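Local atomic coordinates of cGAS/DncV-like nucleotidyltransferase in E. coli homolog (Rhodothermus marinus SG0.5JP17-172, PDB entry 6E0K), a protein that synthesises the cyclic dinucleotide 3',3'-cUAMP from UTP and ATP as a second messenger of the CBASS defence against bacteriophage. Residues Q7-R10 and W11-Q14; K22-E25 and S26-A30; D89-W92 and N93-Y96. All coordinates share one frame; numbering follows the deposited sequence.

Interaction 1 of 3, residues Q7-R10 and W11-Q14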
# COMPACT_ATOMS: atom_id res chain seq x y z
N GLN A 7 24.93 -3.59 8.88
CA GLN A 7 23.95 -4.52 8.32
C GLN A 7 22.57 -3.90 8.28
O GLN A 7 21.86 -4.01 7.27
CB GLN A 7 23.93 -5.82 9.14
CG GLN A 7 22.93 -6.85 8.64
CD GLN A 7 23.24 -7.33 7.24
OE1 GLN A 7 24.12 -8.17 7.04
NE2 GLN A 7 22.55 -6.77 6.25
N LEU A 8 22.16 -3.25 9.36
CA LEU A 8 20.86 -2.57 9.35
C LEU A 8 20.83 -1.48 8.30
O LEU A 8 19.81 -1.30 7.62
CB LEU A 8 20.57 -2.00 10.74
CG LEU A 8 20.53 -3.04 11.86
CD1 LEU A 8 20.37 -2.33 13.19
CD2 LEU A 8 19.38 -4.01 11.63
N GLU A 9 21.94 -0.75 8.14
CA GLU A 9 21.96 0.32 7.14
C GLU A 9 21.83 -0.24 5.73
O GLU A 9 21.11 0.32 4.90
CB GLU A 9 23.24 1.15 7.28
CG GLU A 9 23.19 2.51 6.56
CD GLU A 9 23.44 2.42 5.06
OE1 GLU A 9 24.12 1.47 4.62
OE2 GLU A 9 22.94 3.29 4.33
N ARG A 10 22.50 -1.36 5.43
CA ARG A 10 22.31 -2.00 4.13
C ARG A 10 20.86 -2.40 3.92
O ARG A 10 20.29 -2.20 2.83
CB ARG A 10 23.23 -3.22 4.01
CG ARG A 10 24.67 -2.89 3.66
CD ARG A 10 25.42 -4.13 3.17
NE ARG A 10 25.48 -5.17 4.19
CZ ARG A 10 26.35 -5.17 5.20
NH1 ARG A 10 27.22 -4.19 5.32
NH2 ARG A 10 26.34 -6.16 6.09
N TRP A 11 20.23 -2.96 4.95
CA TRP A 11 18.83 -3.34 4.85
C TRP A 11 17.92 -2.14 4.64
O TRP A 11 16.81 -2.30 4.10
CB TRP A 11 18.42 -4.11 6.11
CG TRP A 11 18.87 -5.54 6.16
CD1 TRP A 11 19.30 -6.31 5.12
CD2 TRP A 11 18.89 -6.37 7.32
NE1 TRP A 11 19.60 -7.58 5.58
CE2 TRP A 11 19.36 -7.64 6.93
CE3 TRP A 11 18.55 -6.16 8.67
CZ2 TRP A 11 19.53 -8.69 7.83
CZ3 TRP A 11 18.71 -7.21 9.56
CH2 TRP A 11 19.20 -8.46 9.13
N SER A 12 18.35 -0.94 5.03
CA SER A 12 17.53 0.25 4.83
C SER A 12 17.56 0.77 3.40
O SER A 12 16.81 1.71 3.09
CB SER A 12 17.96 1.38 5.77
OG SER A 12 19.12 2.05 5.27
N HIS A 13 18.40 0.23 2.52
CA HIS A 13 18.51 0.79 1.17
C HIS A 13 17.22 0.61 0.37
O HIS A 13 16.52 -0.40 0.48
CB HIS A 13 19.65 0.14 0.41
CG HIS A 13 21.00 0.47 0.97
ND1 HIS A 13 22.15 -0.16 0.54
CD2 HIS A 13 21.38 1.36 1.91
CE1 HIS A 13 23.18 0.32 1.21
NE2 HIS A 13 22.75 1.25 2.04
N GLN A 14 16.95 1.59 -0.48
CA GLN A 14 15.82 1.52 -1.39
C GLN A 14 16.25 0.90 -2.71
O GLN A 14 17.35 1.18 -3.21
CB GLN A 14 15.25 2.92 -1.62
CG GLN A 14 13.88 2.94 -2.31
CD GLN A 14 13.40 4.33 -2.64
OE1 GLN A 14 14.02 5.34 -2.24
NE2 GLN A 14 12.30 4.41 -3.36
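One face of the W11 indole carries the side chain of Q7, four residues earlier: its amide NE2 sits 3.1 Å above the ring plane, offset toward the rim, and Q7 CG makes a CH-pi contact 4.0 Å from the centroid of the six-membered ring. The amide is not laid flat on the indole, the two planes being 33° apart. Q7 leaves the backbone with CG opposite N and then bends at chi2 (63°), which folds its end across the indole. L8 meets the same ring obliquely, CD2 lying 3.8 Å from W11 CE3. Over a face of the H13 imidazole lie R10 O and R10 CA, the latter a CH-pi donor almost on the ring normal, while E9 OE2 is at the edge, in the ring plane. H13 NE2 donates to E9 OE1 (2.9 Å) on the syn side of the carboxylate, but the bond is bent, with an N-H...O angle of 135°.

All this happens where helix 5-11 runs out into the loop leading to helix 18-32. The i to i+4 bond from W11 N to Q7 O is regular; beyond it the turn tightens, and H13 N donates to R10 O only three residues back. S12 OG donates to E9 O (2.7 Å) in the carbonyl plane, on a lone pair, and S12 N adds a weak bond to that same oxygen. W11 also meets Y199 and A196 of helix 186-202, which carries the ATP-binding K194. Within residues 7-10, R10 NH2 gives Q7 OE1 a weak bond of 3.1 Å.

Interaction 2 of 3, residues K22-E25 and S26-A30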
# COMPACT_ATOMS: atom_id res chain seq x y z
N LYS A 22 9.11 4.70 -15.26
CA LYS A 22 8.84 4.60 -16.69
C LYS A 22 7.65 3.70 -16.97
O LYS A 22 6.94 3.91 -17.96
CB LYS A 22 10.06 4.06 -17.44
CG LYS A 22 11.30 4.92 -17.33
CD LYS A 22 11.03 6.31 -17.80
CE LYS A 22 10.81 6.34 -19.29
NZ LYS A 22 11.12 7.69 -19.81
N THR A 23 7.43 2.68 -16.13
CA THR A 23 6.23 1.86 -16.27
C THR A 23 4.98 2.70 -16.08
O THR A 23 4.02 2.61 -16.86
CB THR A 23 6.27 0.71 -15.25
OG1 THR A 23 7.46 -0.05 -15.45
CG2 THR A 23 5.05 -0.22 -15.41
N HIS A 24 4.99 3.54 -15.05
CA HIS A 24 3.89 4.48 -14.81
C HIS A 24 3.68 5.39 -16.03
O HIS A 24 2.55 5.55 -16.52
CB HIS A 24 4.24 5.28 -13.55
CG HIS A 24 3.27 6.37 -13.23
ND1 HIS A 24 3.61 7.46 -12.46
CD2 HIS A 24 1.95 6.52 -13.52
CE1 HIS A 24 2.56 8.24 -12.31
NE2 HIS A 24 1.54 7.70 -12.96
N GLU A 25 4.77 5.97 -16.54
CA GLU A 25 4.66 6.87 -17.68
C GLU A 25 4.16 6.13 -18.91
O GLU A 25 3.42 6.70 -19.72
CB GLU A 25 6.01 7.53 -17.95
CG GLU A 25 6.49 8.41 -16.80
CD GLU A 25 7.90 8.95 -17.00
OE1 GLU A 25 8.51 8.70 -18.06
OE2 GLU A 25 8.40 9.64 -16.08
N SER A 26 4.53 4.85 -19.05
CA SER A 26 4.03 4.06 -20.17
C SER A 26 2.52 3.85 -20.10
O SER A 26 1.82 4.05 -21.10
CB SER A 26 4.76 2.71 -20.20
OG SER A 26 4.32 1.92 -21.29
N ILE A 27 2.00 3.42 -18.95
CA ILE A 27 0.55 3.28 -18.80
C ILE A 27 -0.15 4.60 -19.09
O ILE A 27 -1.17 4.64 -19.79
CB ILE A 27 0.20 2.76 -17.40
CG1 ILE A 27 0.84 1.38 -17.14
CG2 ILE A 27 -1.32 2.73 -17.21
CD1 ILE A 27 0.25 0.27 -17.99
N ARG A 28 0.39 5.70 -18.55
CA ARG A 28 -0.21 7.01 -18.80
C ARG A 28 -0.24 7.33 -20.28
O ARG A 28 -1.24 7.83 -20.80
CB ARG A 28 0.58 8.08 -18.03
CG ARG A 28 0.10 9.49 -18.25
CD ARG A 28 0.93 10.44 -17.39
NE ARG A 28 0.50 10.42 -16.00
CZ ARG A 28 1.26 10.74 -14.96
NH1 ARG A 28 2.53 11.11 -15.16
NH2 ARG A 28 0.77 10.70 -13.73
N ALA A 29 0.85 7.03 -20.99
CA ALA A 29 0.90 7.32 -22.41
C ALA A 29 -0.10 6.47 -23.19
O ALA A 29 -0.69 6.94 -24.16
CB ALA A 29 2.33 7.09 -22.92
N ALA A 30 -0.29 5.22 -22.77
CA ALA A 30 -1.29 4.37 -23.41
C ALA A 30 -2.68 4.99 -23.28
O ALA A 30 -3.45 5.05 -24.25
CB ALA A 30 -1.26 2.97 -22.80
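H24 and R28, one helical turn apart, bring their polar ends together without bonding to each other. H24 NE2 lies over one face of the R28 guanidinium, 3.2 Å from NH2, with ring and guanidinium planes 62° apart; the angle is too poor for a hydrogen bond. Both H24 NE2 and R28 NH2 bond to the backbone oxygen of V43, a shared acceptor that probably accounts for their closeness and is thus held by two side chains. R28 runs extended through chi2, and the turn at chi3 (-78°) brings one face of the guanidinium against H24 NE2. R28 N donates to H24 O (3.0 Å), one of a regular i to i+4 series that also joins S26 to K22, I27 to T23 and A29 to E25.

This is the middle of helix 18-32, which packs against the mixed sheet of the nucleotidyltransferase fold. V43 belongs to strand 42-45, directly ahead of the nucleotide-binding Q46, G47 and S48. I27 is buried and packs on V43, V63 and Y107, its CG1 also making a close intrahelical approach to T23 O (3.4 Å); its side chain is about 8 Å from that of the UTP-binding L119. T23 OG1 is bonded to T19 O, a turn back, and to L126 N, while S26 OG pairs with Y107 OH on helix 92-107. The outward side is polar and held less firmly: K22 and E25 form a salt bridge, with K22 NZ 3.3 Å from E25 OE1, and the hydrogen bond within it is weak.

Interaction 3 of 3, residues D89-W92 and N93-Y96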
# COMPACT_ATOMS: atom_id res chain seq x y z
N ASP A 89 -24.61 7.95 -15.93
CA ASP A 89 -25.00 6.84 -16.78
C ASP A 89 -23.80 6.00 -17.20
O ASP A 89 -23.99 4.92 -17.76
CB ASP A 89 -25.76 7.34 -18.01
CG ASP A 89 -24.95 8.27 -18.89
OD1 ASP A 89 -23.76 8.53 -18.59
OD2 ASP A 89 -25.51 8.76 -19.89
N TYR A 90 -22.60 6.47 -16.90
CA TYR A 90 -21.36 5.78 -17.20
C TYR A 90 -20.94 5.03 -15.94
O TYR A 90 -20.75 5.65 -14.88
CB TYR A 90 -20.31 6.80 -17.61
CG TYR A 90 -18.98 6.30 -18.13
CD1 TYR A 90 -18.89 5.63 -19.34
CD2 TYR A 90 -17.82 6.58 -17.44
CE1 TYR A 90 -17.65 5.24 -19.84
CE2 TYR A 90 -16.59 6.18 -17.91
CZ TYR A 90 -16.51 5.51 -19.10
OH TYR A 90 -15.28 5.13 -19.59
N THR A 91 -20.84 3.72 -16.03
CA THR A 91 -20.64 2.88 -14.86
C THR A 91 -19.18 2.48 -14.70
O THR A 91 -18.37 2.62 -15.61
CB THR A 91 -21.48 1.61 -14.96
OG1 THR A 91 -21.01 0.84 -16.07
CG2 THR A 91 -22.96 1.94 -15.17
N TRP A 92 -18.86 1.92 -13.53
CA TRP A 92 -17.54 1.34 -13.35
C TRP A 92 -17.29 0.26 -14.40
O TRP A 92 -16.19 0.16 -14.96
CB TRP A 92 -17.39 0.78 -11.93
CG TRP A 92 -16.12 0.05 -11.70
CD1 TRP A 92 -14.93 0.58 -11.25
CD2 TRP A 92 -15.87 -1.34 -11.93
NE1 TRP A 92 -13.98 -0.40 -11.19
CE2 TRP A 92 -14.52 -1.58 -11.60
CE3 TRP A 92 -16.66 -2.40 -12.39
CZ2 TRP A 92 -13.94 -2.84 -11.71
CZ3 TRP A 92 -16.08 -3.65 -12.50
CH2 TRP A 92 -14.74 -3.86 -12.16
N ASN A 93 -18.32 -0.54 -14.69
CA ASN A 93 -18.21 -1.58 -15.70
C ASN A 93 -17.87 -0.99 -17.08
O ASN A 93 -16.99 -1.50 -17.78
CB ASN A 93 -19.53 -2.36 -15.72
CG ASN A 93 -19.53 -3.50 -16.69
OD1 ASN A 93 -18.62 -4.32 -16.70
ND2 ASN A 93 -20.56 -3.56 -17.52
N ASP A 94 -18.56 0.10 -17.46
CA ASP A 94 -18.25 0.78 -18.72
C ASP A 94 -16.82 1.29 -18.72
O ASP A 94 -16.09 1.15 -19.71
CB ASP A 94 -19.18 1.99 -18.92
CG ASP A 94 -20.62 1.61 -19.21
OD1 ASP A 94 -20.90 0.59 -19.88
OD2 ASP A 94 -21.48 2.40 -18.76
N PHE A 95 -16.42 1.94 -17.62
CA PHE A 95 -15.09 2.51 -17.52
C PHE A 95 -14.02 1.44 -17.64
O PHE A 95 -13.05 1.59 -18.38
CB PHE A 95 -14.97 3.26 -16.20
CG PHE A 95 -13.60 3.81 -15.93
CD1 PHE A 95 -13.00 4.66 -16.84
CD2 PHE A 95 -12.95 3.50 -14.75
CE1 PHE A 95 -11.75 5.18 -16.58
CE2 PHE A 95 -11.70 4.02 -14.48
CZ PHE A 95 -11.12 4.87 -15.41
N TYR A 96 -14.20 0.33 -16.91
CA TYR A 96 -13.28 -0.80 -16.99
C TYR A 96 -13.10 -1.25 -18.43
O TYR A 96 -11.96 -1.46 -18.90
CB TYR A 96 -13.82 -1.93 -16.10
CG TYR A 96 -12.91 -3.09 -15.95
CD1 TYR A 96 -12.79 -4.05 -16.96
CD2 TYR A 96 -12.18 -3.26 -14.80
CE1 TYR A 96 -11.93 -5.13 -16.83
CE2 TYR A 96 -11.33 -4.33 -14.67
CZ TYR A 96 -11.21 -5.27 -15.69
OH TYR A 96 -10.34 -6.35 -15.55
O HOH W 1 -22.54 3.84 -20.52
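T91 and D94 form a capping box at the start of helix 92-107. T91, the N-cap residue, accepts from D94 N through OG1 (2.9 Å), and D94 OD2 in return accepts from T91 N at 3.1 Å, on the anti side of the carboxylate. The threonine places OG1 between its backbone N and carbonyl carbon (chi1 64°), which lets the hydroxyl face the first turn of the helix. Regular i to i+4 bonds follow at once, from F95 N to T91 O and from Y96 N to W92 O.

Packing is tight on the side turned to the sheet of the nucleotidyltransferase domain. Y90 lies against the turn with F95 N over one face of its ring, CE2 touching F95 CB at 3.8 Å, and its hydroxyl sits in plane at the edge of the F95 ring while bonding to D98 OD2. F95 continues inward onto V65, L67 and V132. W92 and Y96 run side by side, pointing the same way: W92 CZ2 is 3.6 Å from Y96 CD2, and the ring planes meet at 46°, neither stacked nor edge-to-face. W92 NE1 bonds to V132 O on strand 127-138, the strand that bears the magnesium ligand D129, and Y96 comes to within about 4 Å of the UTP-binding L119, measured between side chains.

The other side is looser. N93 and D89 are exposed. Here a water may help to join the loop to the helix, although its bond to D89 O is weak and long; it is modelled 2.5 Å from D94 OD2, unusually close, and that length is doubtful.

How the interactions relate
From the N terminus the three contacts come in series; none nests in or crosses another, and each is a local turn rather than the closure of a long loop. Interaction 1 ends helix 5-11, which lies among helices 186-202, 231-244 and 269-285. The following loop leads to helix 18-32 and interaction 2, on the sheet of the nucleotidyltransferase domain, its centre about 30 Å from that of interaction 1. Interaction 3 starts helix 92-107, which packs beside helix 18-32 through Y107; its centre lies about 22 Å from that of interaction 2 and on the opposite side of the chain's centre from interaction 1. No two of the contacts touch.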